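Local coordinates for FACT complex subunit SPT16 (Ashbya gossypii, PDB 6A8M), which probably helps reorganize nucleosomes as a subunit of the FACT histone chaperone during transcription, replication and repair, represented here by its N-terminal region with the peptidase-like domain, at residues K233-S236 with P237-P241; E326-I329 with N330-R334; R387-E390 with N391-F395. All blocks are in the same frame, centred on the assembly; numbering follows the deposited sequence.

Contact 1 of 3, residues K233-S236 with P237-P241; sequences KKLS and PELTP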
loop_
_atom_site.group_PDB
_atom_site.type_symbol
_atom_site.label_atom_id
_atom_site.label_comp_id
_atom_site.label_asym_id
_atom_site.label_seq_id
_atom_site.Cartn_x
_atom_site.Cartn_y
_atom_site.Cartn_z
ATOM N N LYS A 233 -23.464 -0.603 0.423
ATOM C CA LYS A 233 -24.240 0.621 0.227
ATOM C C LYS A 233 -24.615 1.253 1.558
ATOM O O LYS A 233 -24.623 2.484 1.692
ATOM C CB LYS A 233 -25.509 0.328 -0.578
ATOM C CG LYS A 233 -25.410 0.604 -2.069
ATOM C CD LYS A 233 -25.194 -0.679 -2.865
ATOM C CE LYS A 233 -24.792 -0.411 -4.308
ATOM N NZ LYS A 233 -24.426 -1.675 -5.028
ATOM N N LYS A 234 -24.931 0.427 2.554
ATOM C CA LYS A 234 -25.383 0.938 3.842
ATOM C C LYS A 234 -24.257 1.516 4.677
ATOM O O LYS A 234 -24.526 2.067 5.751
ATOM C CB LYS A 234 -26.076 -0.166 4.623
ATOM C CG LYS A 234 -27.403 -0.557 4.042
ATOM C CD LYS A 234 -27.649 -2.005 4.389
ATOM C CE LYS A 234 -29.063 -2.311 4.677
ATOM N NZ LYS A 234 -29.106 -3.748 5.118
ATOM N N LEU A 235 -23.017 1.385 4.227
ATOM C CA LEU A 235 -21.901 2.039 4.886
ATOM C C LEU A 235 -21.800 3.510 4.531
ATOM O O LEU A 235 -21.041 4.230 5.184
ATOM C CB LEU A 235 -20.586 1.362 4.514
ATOM C CG LEU A 235 -20.398 -0.090 4.936
ATOM C CD1 LEU A 235 -19.056 -0.577 4.475
ATOM C CD2 LEU A 235 -20.535 -0.206 6.440
ATOM N N SER A 236 -22.525 3.966 3.515
ATOM C CA SER A 236 -22.340 5.333 3.040
ATOM C C SER A 236 -22.494 6.391 4.125
ATOM O O SER A 236 -21.699 7.347 4.123
ATOM C CB SER A 236 -23.295 5.616 1.880
ATOM O OG SER A 236 -23.090 4.688 0.850
ATOM N N PRO A 237 -23.445 6.299 5.065
ATOM C CA PRO A 237 -23.522 7.345 6.098
ATOM C C PRO A 237 -22.276 7.437 6.959
ATOM O O PRO A 237 -21.966 8.527 7.459
ATOM C CB PRO A 237 -24.754 6.942 6.925
ATOM C CG PRO A 237 -25.007 5.499 6.574
ATOM C CD PRO A 237 -24.583 5.365 5.155
ATOM N N GLU A 238 -21.556 6.338 7.164
ATOM C CA GLU A 238 -20.315 6.443 7.909
ATOM C C GLU A 238 -19.189 6.959 7.031
ATOM O O GLU A 238 -18.278 7.629 7.533
ATOM C CB GLU A 238 -19.910 5.095 8.500
ATOM C CG GLU A 238 -20.759 4.611 9.637
ATOM C CD GLU A 238 -19.951 3.859 10.659
ATOM O OE1 GLU A 238 -18.745 4.167 10.828
ATOM O OE2 GLU A 238 -20.512 2.950 11.296
ATOM N N LEU A 239 -19.230 6.640 5.732
ATOM C CA LEU A 239 -18.075 6.815 4.859
ATOM C C LEU A 239 -18.147 8.047 3.962
ATOM O O LEU A 239 -17.100 8.639 3.672
ATOM C CB LEU A 239 -17.883 5.574 3.981
ATOM C CG LEU A 239 -17.704 4.242 4.714
ATOM C CD1 LEU A 239 -17.340 3.158 3.710
ATOM C CD2 LEU A 239 -16.638 4.333 5.784
ATOM N N THR A 240 -19.334 8.430 3.494
ATOM C CA THR A 240 -19.435 9.607 2.635
ATOM C C THR A 240 -18.915 10.876 3.309
ATOM O O THR A 240 -18.240 11.666 2.625
ATOM C CB THR A 240 -20.882 9.808 2.151
ATOM O OG1 THR A 240 -21.175 8.940 1.046
ATOM C CG2 THR A 240 -21.080 11.245 1.686
ATOM N N PRO A 241 -19.144 11.129 4.602
ATOM C CA PRO A 241 -18.562 12.343 5.206
ATOM C C PRO A 241 -17.040 12.312 5.305
ATOM O O PRO A 241 -16.428 13.369 5.497
ATOM C CB PRO A 241 -19.220 12.405 6.592
ATOM C CG PRO A 241 -19.753 11.036 6.849
ATOM C CD PRO A 241 -20.114 10.483 5.515
#
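Leu235 and Leu239 both carry CG opposite their own carbonyl carbon (chi1 -63° and -57°), and this shared setting lets the two side chains run next to each other in the same direction. The flank of one meets the tip of the other: Leu239 CD1 rests on Leu235 CB at 3.8 Å. Leu239 CG also sits 3.4 Å from Leu235 O, the same oxygen that takes the backbone amide of Leu239 in its carbonyl plane, N to O 3.1 Å. A weak bond from Glu238 N reaches that oxygen as well. One residue on, Ser236 O receives the amide of Thr240 almost straight, N to O 2.7 Å with an angle of 168° at the hydrogen, plus a weak second bond from Leu239 N. Ahead of this turn the chain bends through a type I beta turn, Lys233 to Ser236, where Lys233 O is gripped twice from one face of its plane: by Ser236 OG at 2.8 Å and Ser236 N at 3.1 Å. Pro237 has no amide hydrogen to give, which costs little in the first turn of a helix, and its CD lies 3.4 Å from Lys234 O. Shortening Leu239 to an alanine here would probably take away the methyl that rests on Leu235 CB and thin the packing toward Phe249. The turn thus links helix 229-233 to helix 236-239, about 23 Å from the chain's centre. Helix 179-208 packs against it, Lys194 and Arg190 each forming a salt bridge with Glu238, while Phe249 of a nearby loop touches Leu239 and gives its amide to Thr240 OG1.

Contact 2 of 3, residues E326-I329 with N330-R334; sequences EEII and NNLLR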
loop_
_atom_site.group_PDB
_atom_site.type_symbol
_atom_site.label_atom_id
_atom_site.label_comp_id
_atom_site.label_asym_id
_atom_site.label_seq_id
_atom_site.Cartn_x
_atom_site.Cartn_y
_atom_site.Cartn_z
ATOM N N GLU A 326 1.437 2.635 21.719
ATOM C CA GLU A 326 1.251 4.029 22.101
ATOM C C GLU A 326 2.579 4.779 22.111
ATOM O O GLU A 326 2.659 5.919 21.637
ATOM C CB GLU A 326 0.570 4.100 23.470
ATOM C CG GLU A 326 0.432 5.508 24.029
ATOM C CD GLU A 326 -0.554 6.361 23.250
ATOM O OE1 GLU A 326 -1.520 5.806 22.690
ATOM O OE2 GLU A 326 -0.356 7.593 23.194
ATOM N N GLU A 327 3.633 4.151 22.644
ATOM C CA GLU A 327 4.958 4.767 22.626
ATOM C C GLU A 327 5.404 5.060 21.200
ATOM O O GLU A 327 5.949 6.131 20.919
ATOM C CB GLU A 327 5.955 3.851 23.344
ATOM C CG GLU A 327 7.448 4.133 23.079
ATOM C CD GLU A 327 7.973 5.421 23.703
ATOM O OE1 GLU A 327 7.223 6.090 24.439
ATOM O OE2 GLU A 327 9.154 5.769 23.463
ATOM N N ILE A 328 5.180 4.119 20.283
ATOM C CA ILE A 328 5.551 4.342 18.889
ATOM C C ILE A 328 4.715 5.470 18.292
ATOM O O ILE A 328 5.251 6.426 17.722
ATOM C CB ILE A 328 5.399 3.040 18.082
ATOM C CG1 ILE A 328 6.391 2.010 18.580
ATOM C CG2 ILE A 328 5.637 3.269 16.597
ATOM C CD1 ILE A 328 6.102 0.649 18.031
ATOM N N ILE A 329 3.391 5.393 18.446
ATOM C CA ILE A 329 2.515 6.321 17.731
ATOM C C ILE A 329 2.668 7.737 18.266
ATOM O O ILE A 329 2.798 8.699 17.496
ATOM C CB ILE A 329 1.053 5.850 17.807
ATOM C CG1 ILE A 329 0.863 4.587 16.957
ATOM C CG2 ILE A 329 0.112 7.000 17.391
ATOM C CD1 ILE A 329 -0.509 3.905 17.089
ATOM N N ASN A 330 2.665 7.898 19.582
ATOM C CA ASN A 330 2.571 9.234 20.144
ATOM C C ASN A 330 3.892 9.763 20.690
ATOM O O ASN A 330 3.963 10.932 21.092
ATOM C CB ASN A 330 1.456 9.256 21.199
ATOM C CG ASN A 330 0.062 9.285 20.545
ATOM O OD1 ASN A 330 -0.201 10.124 19.678
ATOM N ND2 ASN A 330 -0.807 8.350 20.916
ATOM N N ASN A 331 4.958 8.967 20.653
ATOM C CA ASN A 331 6.261 9.475 21.036
ATOM C C ASN A 331 7.311 9.384 19.939
ATOM O O ASN A 331 8.052 10.340 19.741
ATOM C CB ASN A 331 6.762 8.744 22.279
ATOM C CG ASN A 331 7.914 9.451 22.923
ATOM O OD1 ASN A 331 7.916 10.680 23.021
ATOM N ND2 ASN A 331 8.918 8.694 23.346
ATOM N N LEU A 332 7.404 8.266 19.216
ATOM C CA LEU A 332 8.518 8.082 18.285
ATOM C C LEU A 332 8.210 8.534 16.866
ATOM O O LEU A 332 9.136 8.852 16.111
ATOM C CB LEU A 332 8.936 6.608 18.269
ATOM C CG LEU A 332 9.415 6.095 19.622
ATOM C CD1 LEU A 332 9.560 4.590 19.610
ATOM C CD2 LEU A 332 10.737 6.759 19.993
ATOM N N LEU A 333 6.942 8.547 16.470
ATOM C CA LEU A 333 6.558 8.924 15.113
ATOM C C LEU A 333 6.618 10.443 14.981
ATOM O O LEU A 333 5.638 11.144 15.211
ATOM C CB LEU A 333 5.167 8.400 14.807
ATOM C CG LEU A 333 4.949 7.317 13.777
ATOM C CD1 LEU A 333 3.481 7.281 13.429
ATOM C CD2 LEU A 333 5.838 7.524 12.537
ATOM N N ARG A 334 7.786 10.967 14.613
ATOM C CA ARG A 334 8.024 12.399 14.599
ATOM C C ARG A 334 8.616 12.823 13.263
ATOM O O ARG A 334 9.391 12.087 12.652
ATOM C CB ARG A 334 8.967 12.795 15.735
ATOM C CG ARG A 334 8.485 12.318 17.087
HETATM O O HOH W 1 4.616 11.075 17.760
#
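Ile328 O is gripped by two amides: Leu333 N at 3.0 Å, nearly in line with the C=O bond, and more weakly Leu332 N. Glu327 O is shared in the same way, taking Leu332 N at 3.1 Å with a weak second bond from Asn331 N. The better bond of each pair spans five residues, so the helix widens into a pi-type turn as it ends. On the outside, Glu327 and Asn331 are neighbours one turn apart; CG of both stands opposite the backbone N (chi1 163° and -165°), which sends carboxylate and amide the same way. Asn331 ND2 gives a fairly straight bond to Glu327 OE2, 2.9 Å, arriving from above the carboxylate plane although the oxygen lies in the amide plane. Glu326 OE2 and Asn330 ND2 are modelled too close for their spacing to be trusted. A water donates to Ile329 O at 3.0 Å and Leu333 O at 2.7 Å, bridging the last turn. Inward, Ile328 and Leu333 pack on Ile342, and Ile329 on Val421. The pi-type turn, then an inverse gamma turn centred on Leu333, ends the helix. A helix laid on an antiparallel sheet in this way is consistent with the pita-bread fold of M24 peptidases.

Contact 3 of 3, residues R387-E390 with N391-F395; sequences RKVE and NGDCF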
loop_
_atom_site.group_PDB
_atom_site.type_symbol
_atom_site.label_atom_id
_atom_site.label_comp_id
_atom_site.label_asym_id
_atom_site.label_seq_id
_atom_site.Cartn_x
_atom_site.Cartn_y
_atom_site.Cartn_z
ATOM N N ARG A 387 15.652 7.300 5.185
ATOM C CA ARG A 387 14.374 7.958 4.966
ATOM C C ARG A 387 14.016 8.743 6.219
ATOM O O ARG A 387 14.534 8.487 7.309
ATOM C CB ARG A 387 13.251 6.956 4.641
ATOM C CG ARG A 387 13.576 6.044 3.484
ATOM C CD ARG A 387 13.656 6.805 2.180
ATOM N NE ARG A 387 12.390 7.447 1.828
ATOM C CZ ARG A 387 11.436 6.874 1.106
ATOM N NH1 ARG A 387 11.592 5.631 0.652
ATOM N NH2 ARG A 387 10.321 7.542 0.835
ATOM N N LYS A 388 13.137 9.727 6.042
ATOM C CA LYS A 388 12.738 10.629 7.113
ATOM C C LYS A 388 11.228 10.782 7.081
ATOM O O LYS A 388 10.648 10.942 6.007
ATOM C CB LYS A 388 13.417 11.994 6.966
ATOM C CG LYS A 388 14.898 11.956 7.360
ATOM C CD LYS A 388 15.550 13.324 7.366
ATOM C CE LYS A 388 17.000 13.178 7.822
ATOM N NZ LYS A 388 17.632 14.476 8.180
ATOM N N VAL A 389 10.594 10.675 8.250
ATOM C CA VAL A 389 9.160 10.908 8.354
ATOM C C VAL A 389 8.854 12.346 7.981
ATOM O O VAL A 389 9.560 13.278 8.385
ATOM C CB VAL A 389 8.668 10.605 9.777
ATOM C CG1 VAL A 389 7.218 11.020 9.938
ATOM C CG2 VAL A 389 8.814 9.115 10.090
ATOM N N GLU A 390 7.793 12.539 7.205
ATOM C CA GLU A 390 7.349 13.877 6.839
ATOM C C GLU A 390 5.882 14.023 7.201
ATOM O O GLU A 390 5.138 13.040 7.208
ATOM C CB GLU A 390 7.499 14.151 5.340
ATOM C CG GLU A 390 8.912 14.163 4.761
ATOM C CD GLU A 390 8.872 14.146 3.232
ATOM O OE1 GLU A 390 8.878 15.241 2.626
ATOM O OE2 GLU A 390 8.766 13.043 2.636
ATOM N N ASN A 391 5.472 15.257 7.484
ATOM C CA ASN A 391 4.047 15.558 7.606
ATOM C C ASN A 391 3.334 15.105 6.335
ATOM O O ASN A 391 3.817 15.331 5.220
ATOM C CB ASN A 391 3.843 17.059 7.846
ATOM C CG ASN A 391 2.397 17.418 8.150
ATOM O OD1 ASN A 391 1.594 16.561 8.527
ATOM N ND2 ASN A 391 2.065 18.701 8.002
ATOM N N GLY A 392 2.195 14.433 6.514
ATOM C CA GLY A 392 1.429 13.883 5.407
ATOM C C GLY A 392 1.722 12.440 5.083
ATOM O O GLY A 392 1.001 11.834 4.256
ATOM N N ASP A 393 2.757 11.863 5.681
ATOM C CA ASP A 393 2.987 10.435 5.517
ATOM C C ASP A 393 1.912 9.639 6.241
ATOM O O ASP A 393 1.422 10.040 7.296
ATOM C CB ASP A 393 4.351 10.033 6.075
ATOM C CG ASP A 393 5.506 10.466 5.183
ATOM O OD1 ASP A 393 5.256 10.966 4.068
ATOM O OD2 ASP A 393 6.664 10.332 5.642
ATOM N N CYS A 394 1.570 8.486 5.672
ATOM C CA CYS A 394 0.644 7.554 6.291
ATOM C C CYS A 394 1.378 6.248 6.537
ATOM O O CYS A 394 2.027 5.726 5.624
ATOM C CB CYS A 394 -0.566 7.309 5.389
ATOM S SG CYS A 394 -1.829 6.249 6.128
ATOM N N PHE A 395 1.260 5.710 7.752
ATOM C CA PHE A 395 1.959 4.478 8.101
ATOM C C PHE A 395 0.995 3.363 8.475
ATOM O O PHE A 395 -0.088 3.584 9.035
ATOM C CB PHE A 395 2.941 4.699 9.276
ATOM C CG PHE A 395 4.062 5.612 8.932
ATOM C CD1 PHE A 395 5.243 5.103 8.401
ATOM C CD2 PHE A 395 3.906 6.982 9.070
ATOM C CE1 PHE A 395 6.270 5.959 8.038
ATOM C CE2 PHE A 395 4.933 7.841 8.724
ATOM C CZ PHE A 395 6.108 7.320 8.196
HETATM O O HOH W 2 8.617 10.870 4.115
#
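Asp393 closes a type II beta turn and reaches back to Glu390, the turn's first residue. Its CG stands opposite its own carbonyl carbon (chi1 -74°), and from there OD2 reaches Glu390 N at 2.9 Å; the amide comes from well above the carboxylate plane, 62° out of it. The backbone returns the grip, Asp393 N bonding to Glu390 O at 3.1 Å, so the two residues are tied twice across the turn. Gly392 takes the third place with a positive phi, where a CB would be jammed against the carbonyl oxygen of the preceding residue. Glu390 runs out extended beyond CG, bringing its OE2 to 4.3 Å from Asp393 OD1. A water lies between the carboxylates, 2.6 Å from Glu390 OE2 and 2.5 Å from Asp393 OD2, but further acceptors compete for its protons and leave this bridge uncertain. Val389 meets the far end of the Phe395 ring with both methyls: CG1, placed opposite the backbone N (chi1 172°), comes 4.1 Å from Phe395 CE2, and CG2 comes 3.8 Å from Phe395 CZ. The turn feeds the chain into strand 394-405. There Phe395 touches Leu368 of strand 364-368 and Leu423 of strand 412-424 and makes an edge-to-face pair with Phe378, while Arg387 reaches helix 167-174 and bonds to Ser171 OG.

Overall arrangement
All three contacts fall in the M24 peptidase-like part of the chain, yet only two meet. Contacts 2 and 3, with centres 13 Å apart, share an apolar patch: Leu333 CD2 lies 3.9 Å from Phe395 CE2, and Val389 touches the same methyl. One closes a helix on the antiparallel sheet and the other leads into a strand of that sheet. Contact 1 stands apart among helices, its centre about 30 Å from that of contact 2. All are partly buried; contact 1 buries just Leu235 and Leu239, contact 3 four of seven touching residues. Helical backbone bonds dominate contacts 1 and 2, whereas contact 3, nearest the chain's centre, relies on a buried carboxylate.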